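Local coordinates for vascular protein tyrosine phosphatase 1 (Rattus norvegicus, PDB 3I36), which probably hydrolyses phosphotyrosine in target proteins, releasing phosphate, through the cytoplasmic catalytic domain of a receptor-type tyrosine phosphatase, at residues 64-69 and 78-83; 71-76 and 94-99; 88-93 and 128-133; 134-139 and 236-241. All coordinates share one frame; numbering follows the deposited sequence.

How the contacts relate
Contacts 1, 2 and 3 form a chain of neighbours on one side of the classical phosphatase domain, and contact 4 carries it on to the central sheet. Contacts 1 and 2 lie about 7 Å apart, centre to centre, joined by Asn-74 ND2 on Ala-65 O (2.9 Å). Asp-97 O, in contact 2, receives Arg-130 NH1 of contact 3 at 2.7 Å. The helix of contact 3 then runs into the turn of contact 4, about 13 Å away between centres. Each contact lies some way from the probable substrate-binding loop 244-250: the side chain of Pro-81 is about 8 Å from that of Val-248, and that of Leu-241 about 10 Å from that of Cys-244, the probable phosphocysteine nucleophile.

Contact 1: residues 64-69 and 78-83; sequences AAEIAE and NVLPYD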
loop_
_atom_site.group_PDB
_atom_site.type_symbol
_atom_site.label_atom_id
_atom_site.label_comp_id
_atom_site.label_asym_id
_atom_site.label_seq_id
_atom_site.Cartn_x
_atom_site.Cartn_y
_atom_site.Cartn_z
ATOM N N ALA A 64 4.816 -1.769 20.140
ATOM C CA ALA A 64 3.376 -2.009 20.210
ATOM C C ALA A 64 3.054 -3.318 19.496
ATOM O O ALA A 64 2.285 -4.140 19.990
ATOM C CB ALA A 64 2.587 -0.849 19.596
ATOM N N ALA A 65 3.663 -3.511 18.334
ATOM C CA ALA A 65 3.443 -4.718 17.537
ATOM C C ALA A 65 3.840 -5.983 18.277
ATOM O O ALA A 65 3.359 -7.058 17.948
ATOM C CB ALA A 65 4.206 -4.642 16.232
ATOM N N GLU A 66 4.732 -5.848 19.252
ATOM C CA GLU A 66 5.282 -6.998 19.961
ATOM C C GLU A 66 4.589 -7.252 21.294
ATOM O O GLU A 66 4.855 -8.257 21.966
ATOM C CB GLU A 66 6.792 -6.816 20.155
ATOM C CG GLU A 66 7.564 -6.949 18.856
ATOM C CD GLU A 66 9.006 -6.468 18.955
ATOM O OE1 GLU A 66 9.343 -5.758 19.924
ATOM O OE2 GLU A 66 9.798 -6.792 18.044
ATOM N N ILE A 67 3.703 -6.345 21.686
ATOM C CA ILE A 67 2.929 -6.567 22.899
ATOM C C ILE A 67 2.120 -7.845 22.737
ATOM O O ILE A 67 1.557 -8.099 21.675
ATOM C CB ILE A 67 2.006 -5.372 23.226
ATOM C CG1 ILE A 67 2.859 -4.129 23.510
ATOM C CG2 ILE A 67 1.113 -5.696 24.421
ATOM C CD1 ILE A 67 2.052 -2.887 23.759
ATOM N N ALA A 68 2.083 -8.660 23.787
ATOM C CA ALA A 68 1.443 -9.966 23.719
ATOM C C ALA A 68 0.059 -9.870 23.091
ATOM O O ALA A 68 -0.281 -10.635 22.188
ATOM C CB ALA A 68 1.362 -10.599 25.121
ATOM N N GLU A 69 -0.728 -8.914 23.573
ATOM C CA GLU A 69 -2.099 -8.727 23.117
ATOM C C GLU A 69 -2.171 -8.394 21.624
ATOM O O GLU A 69 -3.173 -8.665 20.967
ATOM C CB GLU A 69 -2.771 -7.609 23.926
ATOM C CG GLU A 69 -3.078 -7.968 25.382
ATOM C CD GLU A 69 -1.836 -8.293 26.206
ATOM O OE1 GLU A 69 -0.758 -7.710 25.942
ATOM O OE2 GLU A 69 -1.942 -9.135 27.130
ATOM N N ASN A 78 6.944 -11.350 11.327
ATOM C CA ASN A 78 8.110 -10.569 10.928
ATOM C C ASN A 78 7.736 -9.371 10.070
ATOM O O ASN A 78 8.583 -8.752 9.430
ATOM C CB ASN A 78 9.141 -11.443 10.214
ATOM C CG ASN A 78 8.639 -11.972 8.886
ATOM O OD1 ASN A 78 7.431 -12.000 8.622
ATOM N ND2 ASN A 78 9.571 -12.402 8.036
ATOM N N VAL A 79 6.453 -9.050 10.043
ATOM C CA VAL A 79 6.038 -7.806 9.430
ATOM C C VAL A 79 5.297 -6.985 10.456
ATOM O O VAL A 79 4.081 -7.103 10.628
ATOM C CB VAL A 79 5.173 -8.038 8.197
ATOM C CG1 VAL A 79 4.769 -6.703 7.603
ATOM C CG2 VAL A 79 5.949 -8.882 7.172
ATOM N N LEU A 80 6.060 -6.182 11.180
ATOM C CA LEU A 80 5.514 -5.443 12.300
ATOM C C LEU A 80 5.695 -3.969 12.046
ATOM O O LEU A 80 6.763 -3.538 11.631
ATOM C CB LEU A 80 6.254 -5.801 13.579
ATOM C CG LEU A 80 6.305 -7.297 13.855
ATOM C CD1 LEU A 80 7.042 -7.524 15.159
ATOM C CD2 LEU A 80 4.895 -7.881 13.919
ATOM N N PRO A 81 4.658 -3.192 12.346
ATOM C CA PRO A 81 4.720 -1.747 12.142
ATOM C C PRO A 81 5.710 -1.124 13.120
ATOM O O PRO A 81 5.709 -1.457 14.306
ATOM C CB PRO A 81 3.300 -1.294 12.475
ATOM C CG PRO A 81 2.782 -2.364 13.465
ATOM C CD PRO A 81 3.343 -3.632 12.842
ATOM N N TYR A 82 6.544 -0.215 12.631
ATOM C CA TYR A 82 7.383 0.561 13.523
ATOM C C TYR A 82 6.510 1.520 14.313
ATOM O O TYR A 82 5.559 2.091 13.780
ATOM C CB TYR A 82 8.440 1.346 12.740
ATOM C CG TYR A 82 9.313 0.450 11.913
ATOM C CD1 TYR A 82 9.922 -0.662 12.485
ATOM C CD2 TYR A 82 9.539 0.709 10.563
ATOM C CE1 TYR A 82 10.721 -1.505 11.740
ATOM C CE2 TYR A 82 10.345 -0.131 9.801
ATOM C CZ TYR A 82 10.932 -1.234 10.397
ATOM O OH TYR A 82 11.737 -2.070 9.673
ATOM N N ASP A 83 6.836 1.677 15.588
ATOM C CA ASP A 83 6.099 2.572 16.469
ATOM C C ASP A 83 6.082 3.981 15.914
ATOM O O ASP A 83 5.102 4.707 16.044
ATOM C CB ASP A 83 6.766 2.597 17.835
ATOM C CG ASP A 83 6.686 1.260 18.537
ATOM O OD1 ASP A 83 5.632 0.615 18.418
ATOM O OD2 ASP A 83 7.672 0.844 19.183
HETATM O O HOH W 1 4.794 -1.342 16.921
#
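Asp-83 reaches back to the start of the short helix 63-66 and takes the amide Ala-64 N on OD1 at 3.1 Å, nearly straight (167° at the hydrogen) and through the syn lone pair. With CG set beside its own backbone N (chi1 -66°), the carboxylate swings toward the helix, and its other oxygen, OD2, accepts Tyr-63 N. Water 1 bridges the two segments: it accepts from Ala-65 N and donates to Asp-83 OD1 at 2.6 Å and to Pro-81 O. Next to this polar patch, the methyl of Ala-65 points toward the other segment, with its CB 3.5 Å from Leu-80 CB and 3.6 Å from Pro-81 CD. Leu-80 lies across the extended chain of Glu-66 at about a right angle, its CD1 3.8 Å from Glu-66 CG. The helix is thus packed onto the chain leading to strand 86-88, while Tyr-99 of strand 99-100 touches Ala-64, Ala-65 and Pro-81.

Contact 2: residues 71-76 and 94-99; sequences RGKNRY and HSTDDY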
loop_
_atom_site.group_PDB
_atom_site.type_symbol
_atom_site.label_atom_id
_atom_site.label_comp_id
_atom_site.label_asym_id
_atom_site.label_seq_id
_atom_site.Cartn_x
_atom_site.Cartn_y
_atom_site.Cartn_z
ATOM N N ARG A 71 0.203 -9.377 19.271
ATOM C CA ARG A 71 0.929 -10.281 18.394
ATOM C C ARG A 71 -0.015 -10.999 17.445
ATOM O O ARG A 71 0.301 -11.206 16.279
ATOM C CB ARG A 71 1.746 -11.281 19.201
ATOM C CG ARG A 71 2.904 -10.628 19.945
ATOM C CD ARG A 71 3.467 -11.557 21.032
ATOM N NE ARG A 71 4.189 -10.801 22.055
ATOM C CZ ARG A 71 4.650 -11.318 23.188
ATOM N NH1 ARG A 71 4.473 -12.606 23.449
ATOM N NH2 ARG A 71 5.289 -10.547 24.060
ATOM N N GLY A 72 -1.191 -11.341 17.949
ATOM C CA GLY A 72 -2.169 -12.060 17.160
ATOM C C GLY A 72 -2.892 -11.154 16.187
ATOM O O GLY A 72 -3.712 -11.617 15.400
ATOM N N LYS A 73 -2.592 -9.859 16.243
ATOM C CA LYS A 73 -3.197 -8.913 15.317
ATOM C C LYS A 73 -2.274 -8.716 14.125
ATOM O O LYS A 73 -2.569 -7.959 13.205
ATOM C CB LYS A 73 -3.462 -7.585 16.020
ATOM C CG LYS A 73 -4.330 -7.700 17.264
ATOM C CD LYS A 73 -4.409 -6.345 17.952
ATOM C CE LYS A 73 -5.221 -6.407 19.243
ATOM N NZ LYS A 73 -5.168 -5.073 19.910
ATOM N N ASN A 74 -1.142 -9.402 14.156
ATOM C CA ASN A 74 -0.203 -9.350 13.052
ATOM C C ASN A 74 -0.339 -10.576 12.189
ATOM O O ASN A 74 -0.308 -11.698 12.688
ATOM C CB ASN A 74 1.214 -9.271 13.583
ATOM C CG ASN A 74 1.426 -8.062 14.432
ATOM O OD1 ASN A 74 0.961 -6.981 14.098
ATOM N ND2 ASN A 74 2.130 -8.234 15.540
ATOM N N ARG A 75 -0.503 -10.358 10.896
ATOM C CA ARG A 75 -0.637 -11.465 9.980
ATOM C C ARG A 75 0.651 -12.259 9.928
ATOM O O ARG A 75 0.644 -13.488 9.981
ATOM C CB ARG A 75 -0.978 -10.957 8.586
ATOM C CG ARG A 75 -1.094 -12.078 7.552
ATOM C CD ARG A 75 -1.686 -11.559 6.240
ATOM N NE ARG A 75 -3.114 -11.254 6.364
ATOM C CZ ARG A 75 -4.065 -12.180 6.399
ATOM N NH1 ARG A 75 -3.740 -13.474 6.319
ATOM N NH2 ARG A 75 -5.334 -11.824 6.515
ATOM N N TYR A 76 1.763 -11.548 9.811
ATOM C CA TYR A 76 3.081 -12.187 9.797
ATOM C C TYR A 76 3.919 -11.653 10.936
ATOM O O TYR A 76 4.015 -10.447 11.124
ATOM C CB TYR A 76 3.788 -11.910 8.468
ATOM C CG TYR A 76 2.954 -12.327 7.294
ATOM C CD1 TYR A 76 2.764 -13.676 7.002
ATOM C CD2 TYR A 76 2.337 -11.383 6.483
ATOM C CE1 TYR A 76 2.000 -14.068 5.942
ATOM C CE2 TYR A 76 1.556 -11.772 5.412
ATOM C CZ TYR A 76 1.393 -13.116 5.146
ATOM O OH TYR A 76 0.615 -13.516 4.084
ATOM N N HIS A 94 -8.611 -0.551 26.609
ATOM C CA HIS A 94 -7.223 -0.948 26.774
ATOM C C HIS A 94 -6.329 -0.257 25.759
ATOM O O HIS A 94 -6.722 -0.026 24.611
ATOM C CB HIS A 94 -7.088 -2.467 26.666
ATOM C CG HIS A 94 -5.805 -3.001 27.224
ATOM N ND1 HIS A 94 -5.577 -3.125 28.580
ATOM C CD2 HIS A 94 -4.681 -3.446 26.613
ATOM C CE1 HIS A 94 -4.367 -3.622 28.776
ATOM N NE2 HIS A 94 -3.803 -3.824 27.598
ATOM N N SER A 95 -5.123 0.073 26.194
ATOM C CA SER A 95 -4.193 0.786 25.345
ATOM C C SER A 95 -3.964 0.023 24.036
ATOM O O SER A 95 -3.785 0.635 22.989
ATOM C CB SER A 95 -2.871 0.977 26.079
ATOM O OG SER A 95 -2.359 -0.276 26.486
ATOM N N THR A 96 -3.983 -1.308 24.096
ATOM C CA THR A 96 -3.707 -2.109 22.896
ATOM C C THR A 96 -4.848 -2.041 21.896
ATOM O O THR A 96 -4.728 -2.520 20.765
ATOM C CB THR A 96 -3.413 -3.576 23.228
ATOM O OG1 THR A 96 -4.537 -4.137 23.921
ATOM C CG2 THR A 96 -2.173 -3.678 24.101
ATOM N N ASP A 97 -5.955 -1.437 22.304
ATOM C CA ASP A 97 -7.028 -1.160 21.354
ATOM C C ASP A 97 -6.525 -0.248 20.238
ATOM O O ASP A 97 -7.136 -0.157 19.187
ATOM C CB ASP A 97 -8.180 -0.451 22.047
ATOM C CG ASP A 97 -8.914 -1.337 23.016
ATOM O OD1 ASP A 97 -8.711 -2.573 22.990
ATOM O OD2 ASP A 97 -9.702 -0.777 23.795
ATOM N N ASP A 98 -5.421 0.448 20.472
ATOM C CA ASP A 98 -4.959 1.415 19.485
ATOM C C ASP A 98 -4.246 0.717 18.337
ATOM O O ASP A 98 -3.873 1.333 17.337
ATOM C CB ASP A 98 -4.059 2.482 20.131
ATOM C CG ASP A 98 -2.631 1.994 20.409
ATOM O OD1 ASP A 98 -2.251 0.854 20.056
ATOM O OD2 ASP A 98 -1.864 2.786 20.985
ATOM N N TYR A 99 -4.096 -0.589 18.466
ATOM C CA TYR A 99 -3.134 -1.274 17.625
ATOM C C TYR A 99 -3.732 -1.825 16.360
ATOM O O TYR A 99 -4.758 -2.508 16.376
ATOM C CB TYR A 99 -2.438 -2.418 18.357
ATOM C CG TYR A 99 -1.422 -3.039 17.453
ATOM C CD1 TYR A 99 -0.161 -2.468 17.314
ATOM C CD2 TYR A 99 -1.735 -4.152 16.683
ATOM C CE1 TYR A 99 0.771 -3.001 16.452
ATOM C CE2 TYR A 99 -0.797 -4.709 15.818
ATOM C CZ TYR A 99 0.456 -4.114 15.710
ATOM O OH TYR A 99 1.388 -4.634 14.859
HETATM O O HOH W 2 -6.482 -3.442 18.183
HETATM O O HOH W 3 -6.486 -5.142 22.321
#
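The ring of Tyr-99 meets Asn-74 and Lys-73 at its edge, near the ring plane, and neither sits over a face; Asn-70 of helix 68-71 packs against the same side chain. The amide of Asn-74 is turned almost upright to the ring, the two planes 78° apart. Tyr-99 OH gives its proton to Asn-74 OD1 over a short 2.5 Å, in the carbonyl plane and on a lone pair. Farther along the same edge, Lys-73 runs antiparallel to the tyrosine, with CD 3.7 Å from Tyr-99 CD2. Its chain is stretched out from a CG beside the backbone N (chi1 -56°), which carries NZ past the ring to the 3-10 turn 95-98. There NZ donates to water 2 and water 3, each at 2.7 Å, and to Asn-70 OD1. Water 2 passes the link on to Tyr-99 O, and water 3 is paired with Thr-96 OG1. Residues 73-76 spell the KNRY sequence of the phosphotyrosine-recognition loop of classical phosphatases. Asn-74 is buried, and both ends of its amide are engaged: OD1 also receives Asn-101 ND2, while ND2 donates to Ala-65 O. That network fixes the flip of the amide, so the tyrosine hydroxyl has a defined acceptor, and this probably helps hold the recognition loop in shape.

Contact 3: residues 88-93 and 128-133; sequences KLSVQT and FWRMVW
Arg-130 reaches out from helix 125-134 of the phosphatase fold and lays its guanidinium between Leu-89 and Gln-92 of the loop that follows strand 86-88. Leu-89 CD1 lies 3.7 Å above one face, toward the rim; Gln-92 OE1 sits over the centre of the opposite face, its amide plane standing 83° to the guanidinium. Ser-90 comes in at the edge. Both of its oxygens are taken by Arg-130 NH2, with Ser-90 O at 2.6 Å and Ser-90 OG at 2.9 Å, and both lie in the guanidinium plane, although NH2 stands above the plane of the Ser-90 carbonyl. A bend at chi3 (49°) in an otherwise extended arginine turns the group this way. NH1 is held elsewhere, by a salt bridge to Asp-127 and a hydrogen bond to Asp-97 O, so the rotation of the whole guanidinium is fixed from both NH1 and NH2. Ser-90 OG also approaches Glu-134 OE2, modelled too close for the details of a bond to be trusted; the same carboxylate makes a long, weak ion pair with NH2. The other branch of Leu-89 makes the apolar part: the side chain crosses Met-131 at a slant, and Leu-89 CD2 rests 3.6 Å from Met-131 CB.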
loop_
_atom_site.group_PDB
_atom_site.type_symbol
_atom_site.label_atom_id
_atom_site.label_comp_id
_atom_site.label_asym_id
_atom_site.label_seq_id
_atom_site.Cartn_x
_atom_site.Cartn_y
_atom_site.Cartn_z
ATOM N N LYS A 88 -2.315 4.607 14.892
ATOM C CA LYS A 88 -2.849 4.371 16.226
ATOM C C LYS A 88 -4.337 4.626 16.215
ATOM O O LYS A 88 -4.775 5.700 15.833
ATOM C CB LYS A 88 -2.176 5.290 17.239
ATOM C CG LYS A 88 -0.692 5.041 17.382
ATOM C CD LYS A 88 -0.054 6.044 18.318
ATOM C CE LYS A 88 1.457 6.050 18.151
ATOM N NZ LYS A 88 2.125 7.016 19.072
ATOM N N LEU A 89 -5.115 3.629 16.622
ATOM C CA LEU A 89 -6.556 3.772 16.646
ATOM C C LEU A 89 -7.011 4.283 18.000
ATOM O O LEU A 89 -6.213 4.410 18.922
ATOM C CB LEU A 89 -7.215 2.434 16.342
ATOM C CG LEU A 89 -6.643 1.769 15.085
ATOM C CD1 LEU A 89 -7.321 0.419 14.860
ATOM C CD2 LEU A 89 -6.783 2.703 13.862
ATOM N N SER A 90 -8.297 4.593 18.099
ATOM C CA SER A 90 -8.879 5.031 19.350
ATOM C C SER A 90 -8.733 3.909 20.357
ATOM O O SER A 90 -8.565 2.742 19.999
ATOM C CB SER A 90 -10.362 5.346 19.157
ATOM O OG SER A 90 -11.015 4.235 18.569
ATOM N N VAL A 91 -8.770 4.267 21.627
ATOM C CA VAL A 91 -8.705 3.259 22.660
ATOM C C VAL A 91 -10.039 3.266 23.377
ATOM O O VAL A 91 -10.599 4.328 23.643
ATOM C CB VAL A 91 -7.568 3.546 23.639
ATOM C CG1 VAL A 91 -6.234 3.420 22.930
ATOM C CG2 VAL A 91 -7.718 4.935 24.231
ATOM N N GLN A 92 -10.557 2.077 23.653
ATOM C CA GLN A 92 -11.794 1.932 24.403
ATOM C C GLN A 92 -11.448 1.591 25.843
ATOM O O GLN A 92 -11.456 2.452 26.722
ATOM C CB GLN A 92 -12.672 0.831 23.799
ATOM C CG GLN A 92 -13.399 1.208 22.506
ATOM C CD GLN A 92 -12.532 1.057 21.259
ATOM O OE1 GLN A 92 -12.548 0.015 20.599
ATOM N NE2 GLN A 92 -11.778 2.102 20.930
ATOM N N THR A 93 -11.106 0.328 26.067
ATOM C CA THR A 93 -10.872 -0.174 27.411
ATOM C C THR A 93 -9.390 -0.428 27.673
ATOM O O THR A 93 -8.953 -0.512 28.822
ATOM C CB THR A 93 -11.649 -1.482 27.634
ATOM O OG1 THR A 93 -11.139 -2.494 26.760
ATOM C CG2 THR A 93 -13.119 -1.274 27.330
ATOM N N PHE A 128 -9.669 -3.056 11.343
ATOM C CA PHE A 128 -9.438 -2.572 10.001
ATOM C C PHE A 128 -10.426 -1.473 9.653
ATOM O O PHE A 128 -10.037 -0.390 9.211
ATOM C CB PHE A 128 -9.571 -3.721 9.013
ATOM C CG PHE A 128 -9.335 -3.330 7.600
ATOM C CD1 PHE A 128 -8.056 -3.348 7.063
ATOM C CD2 PHE A 128 -10.395 -2.955 6.790
ATOM C CE1 PHE A 128 -7.842 -3.003 5.729
ATOM C CE2 PHE A 128 -10.186 -2.598 5.470
ATOM C CZ PHE A 128 -8.905 -2.620 4.940
ATOM N N TRP A 129 -11.708 -1.746 9.841
ATOM C CA TRP A 129 -12.716 -0.745 9.524
ATOM C C TRP A 129 -12.664 0.448 10.462
ATOM O O TRP A 129 -12.988 1.570 10.073
ATOM C CB TRP A 129 -14.104 -1.366 9.472
ATOM C CG TRP A 129 -14.250 -2.176 8.244
ATOM C CD1 TRP A 129 -14.214 -3.534 8.145
ATOM C CD2 TRP A 129 -14.377 -1.672 6.913
ATOM N NE1 TRP A 129 -14.349 -3.914 6.828
ATOM C CE2 TRP A 129 -14.450 -2.789 6.051
ATOM C CE3 TRP A 129 -14.450 -0.385 6.365
ATOM C CZ2 TRP A 129 -14.591 -2.656 4.671
ATOM C CZ3 TRP A 129 -14.582 -0.253 4.990
ATOM C CH2 TRP A 129 -14.658 -1.382 4.160
ATOM N N ARG A 130 -12.231 0.218 11.689
ATOM C CA ARG A 130 -12.096 1.315 12.630
ATOM C C ARG A 130 -10.994 2.245 12.130
ATOM O O ARG A 130 -11.110 3.460 12.210
ATOM C CB ARG A 130 -11.800 0.802 14.039
ATOM C CG ARG A 130 -11.956 1.871 15.109
ATOM C CD ARG A 130 -12.188 1.260 16.487
ATOM N NE ARG A 130 -11.228 0.212 16.780
ATOM C CZ ARG A 130 -10.187 0.357 17.591
ATOM N NH1 ARG A 130 -9.361 -0.656 17.790
ATOM N NH2 ARG A 130 -9.974 1.514 18.190
ATOM N N MET A 131 -9.944 1.665 11.565
ATOM C CA MET A 131 -8.866 2.471 11.009
ATOM C C MET A 131 -9.393 3.224 9.801
ATOM O O MET A 131 -9.150 4.417 9.632
ATOM C CB MET A 131 -7.725 1.589 10.560
ATOM C CG MET A 131 -6.648 2.385 9.857
ATOM S SD MET A 131 -5.146 1.437 9.622
ATOM C CE MET A 131 -5.634 0.264 8.371
ATOM N N VAL A 132 -10.099 2.502 8.943
ATOM C CA VAL A 132 -10.688 3.114 7.769
ATOM C C VAL A 132 -11.508 4.306 8.202
ATOM O O VAL A 132 -11.397 5.383 7.629
ATOM C CB VAL A 132 -11.593 2.130 7.007
ATOM C CG1 VAL A 132 -12.550 2.898 6.071
ATOM C CG2 VAL A 132 -10.739 1.159 6.211
ATOM N N TRP A 133 -12.330 4.115 9.227
ATOM C CA TRP A 133 -13.205 5.192 9.670
ATOM C C TRP A 133 -12.424 6.319 10.326
ATOM O O TRP A 133 -12.513 7.485 9.932
ATOM C CB TRP A 133 -14.258 4.709 10.659
ATOM C CG TRP A 133 -15.081 5.871 11.043
ATOM C CD1 TRP A 133 -14.996 6.610 12.189
ATOM C CD2 TRP A 133 -16.046 6.523 10.212
ATOM N NE1 TRP A 133 -15.893 7.658 12.140
ATOM C CE2 TRP A 133 -16.541 7.626 10.931
ATOM C CE3 TRP A 133 -16.550 6.260 8.933
ATOM C CZ2 TRP A 133 -17.528 8.466 10.418
ATOM C CZ3 TRP A 133 -17.531 7.101 8.418
ATOM C CH2 TRP A 133 -18.007 8.191 9.163
#

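Contact 4: residues 134-139 and 236-241; sequences EKNVYA and PESPIL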
loop_
_atom_site.group_PDB
_atom_site.type_symbol
_atom_site.label_atom_id
_atom_site.label_comp_id
_atom_site.label_asym_id
_atom_site.label_seq_id
_atom_site.Cartn_x
_atom_site.Cartn_y
_atom_site.Cartn_z
ATOM N N GLU A 134 -11.650 5.969 11.341
ATOM C CA GLU A 134 -10.996 6.985 12.146
ATOM C C GLU A 134 -9.950 7.754 11.377
ATOM O O GLU A 134 -9.655 8.895 11.700
ATOM C CB GLU A 134 -10.365 6.355 13.380
ATOM C CG GLU A 134 -11.414 5.793 14.318
ATOM C CD GLU A 134 -10.805 5.140 15.528
ATOM O OE1 GLU A 134 -9.560 5.163 15.665
ATOM O OE2 GLU A 134 -11.585 4.608 16.335
ATOM N N LYS A 135 -9.367 7.115 10.377
ATOM C CA LYS A 135 -8.276 7.762 9.670
ATOM C C LYS A 135 -8.725 8.367 8.349
ATOM O O LYS A 135 -7.900 8.780 7.549
ATOM C CB LYS A 135 -7.105 6.809 9.474
ATOM C CG LYS A 135 -6.592 6.230 10.776
ATOM C CD LYS A 135 -6.346 7.326 11.830
ATOM C CE LYS A 135 -5.752 6.722 13.109
ATOM N NZ LYS A 135 -5.734 7.672 14.258
ATOM N N ASN A 136 -10.034 8.434 8.139
ATOM C CA ASN A 136 -10.566 9.234 7.051
ATOM C C ASN A 136 -10.236 8.620 5.700
ATOM O O ASN A 136 -9.987 9.329 4.731
ATOM C CB ASN A 136 -9.990 10.653 7.130
ATOM C CG ASN A 136 -10.802 11.650 6.348
ATOM O OD1 ASN A 136 -12.021 11.561 6.317
ATOM N ND2 ASN A 136 -10.127 12.608 5.704
ATOM N N VAL A 137 -10.231 7.294 5.640
ATOM C CA VAL A 137 -9.909 6.596 4.407
ATOM C C VAL A 137 -11.111 6.576 3.478
ATOM O O VAL A 137 -12.178 6.135 3.867
ATOM C CB VAL A 137 -9.454 5.157 4.718
ATOM C CG1 VAL A 137 -9.264 4.364 3.442
ATOM C CG2 VAL A 137 -8.144 5.214 5.490
ATOM N N TYR A 138 -10.926 7.070 2.257
ATOM C CA TYR A 138 -11.975 7.053 1.243
ATOM C C TYR A 138 -11.604 6.066 0.141
ATOM O O TYR A 138 -12.434 5.667 -0.661
ATOM C CB TYR A 138 -12.119 8.424 0.610
ATOM C CG TYR A 138 -12.989 9.375 1.388
ATOM C CD1 TYR A 138 -12.606 9.832 2.633
ATOM C CD2 TYR A 138 -14.182 9.824 0.864
ATOM C CE1 TYR A 138 -13.411 10.725 3.346
ATOM C CE2 TYR A 138 -14.987 10.703 1.557
ATOM C CZ TYR A 138 -14.598 11.154 2.791
ATOM O OH TYR A 138 -15.409 12.035 3.468
ATOM N N ALA A 139 -10.328 5.697 0.093
ATOM C CA ALA A 139 -9.856 4.794 -0.947
ATOM C C ALA A 139 -9.040 3.667 -0.346
ATOM O O ALA A 139 -8.136 3.893 0.453
ATOM C CB ALA A 139 -9.023 5.547 -1.989
ATOM N N PRO A 236 -9.192 16.505 1.825
ATOM C CA PRO A 236 -7.789 16.538 2.249
ATOM C C PRO A 236 -7.535 15.604 3.416
ATOM O O PRO A 236 -8.463 15.211 4.126
ATOM C CB PRO A 236 -7.587 17.989 2.721
ATOM C CG PRO A 236 -8.757 18.761 2.159
ATOM C CD PRO A 236 -9.884 17.777 2.095
ATOM N N GLU A 237 -6.268 15.284 3.626
ATOM C CA GLU A 237 -5.860 14.436 4.723
ATOM C C GLU A 237 -6.683 13.173 4.720
ATOM O O GLU A 237 -7.218 12.759 5.747
ATOM C CB GLU A 237 -6.026 15.172 6.054
ATOM C CG GLU A 237 -5.397 16.554 6.076
ATOM C CD GLU A 237 -5.509 17.208 7.440
ATOM O OE1 GLU A 237 -5.305 16.501 8.454
ATOM O OE2 GLU A 237 -5.793 18.423 7.501
ATOM N N SER A 238 -6.821 12.572 3.551
ATOM C CA SER A 238 -7.461 11.269 3.463
ATOM C C SER A 238 -6.433 10.296 2.913
ATOM O O SER A 238 -6.159 10.288 1.720
ATOM C CB SER A 238 -8.688 11.321 2.547
ATOM O OG SER A 238 -9.171 10.007 2.300
ATOM N N PRO A 239 -5.843 9.483 3.799
ATOM C CA PRO A 239 -4.779 8.555 3.419
ATOM C C PRO A 239 -5.362 7.492 2.521
ATOM O O PRO A 239 -6.504 7.053 2.742
ATOM C CB PRO A 239 -4.373 7.906 4.756
ATOM C CG PRO A 239 -5.003 8.706 5.810
ATOM C CD PRO A 239 -6.206 9.369 5.216
ATOM N N ILE A 240 -4.604 7.084 1.517
ATOM C CA ILE A 240 -5.021 5.943 0.722
ATOM C C ILE A 240 -4.569 4.721 1.495
ATOM O O ILE A 240 -3.392 4.589 1.840
ATOM C CB ILE A 240 -4.364 5.930 -0.669
ATOM C CG1 ILE A 240 -4.711 7.229 -1.419
ATOM C CG2 ILE A 240 -4.809 4.696 -1.470
ATOM C CD1 ILE A 240 -3.813 7.460 -2.594
ATOM N N LEU A 241 -5.505 3.832 1.777
ATOM C CA LEU A 241 -5.161 2.635 2.522
ATOM C C LEU A 241 -4.762 1.611 1.477
ATOM O O LEU A 241 -5.541 1.277 0.588
ATOM C CB LEU A 241 -6.352 2.155 3.336
ATOM C CG LEU A 241 -6.151 0.964 4.272
ATOM C CD1 LEU A 241 -7.419 0.793 5.076
ATOM C CD2 LEU A 241 -5.857 -0.325 3.517
HETATM O O HOH W 4 -8.431 7.732 1.176
#
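Asn-136 and Ser-238 meet where helix 125-134 ends in a Schellman motif, with Asn-136 as its C-prime residue at positive phi, just before the chain enters the central sheet. The close-packed part lies toward the sheet, where strands 139-142 and 240-243 run parallel as neighbours. Leu-241 N donates to Ala-139 O at 2.9 Å. Val-137 CG1 presses on Leu-241 CB at 3.7 Å, and helix 125-134 packs on both of these side chains through Val-132. Pro-239 packs tightly against the helix end, its CD 2.9 Å from Lys-135 O. Toward Pro-236 and Glu-237, both exposed, the contact opens and depends on polar bonds. There Asn-136 ND2 donates to Glu-237 O over 2.9 Å in an almost straight line (176°). The carbonyl oxygen lies in the amide plane, but ND2 stands well above the carbonyl plane. Asn-136 CG is anti to the backbone N (chi1 -161°), which carries the amide out over the loop 236-238. Between the two regions Ser-238 OG donates to Asn-136 O at 2.7 Å, in the carbonyl plane. Water 4 then completes the junction: it accepts from Tyr-138 N at 2.8 Å and donates to Ser-238 OG and to Pro-239 O, each of those two oxygens 2.6 Å from the water.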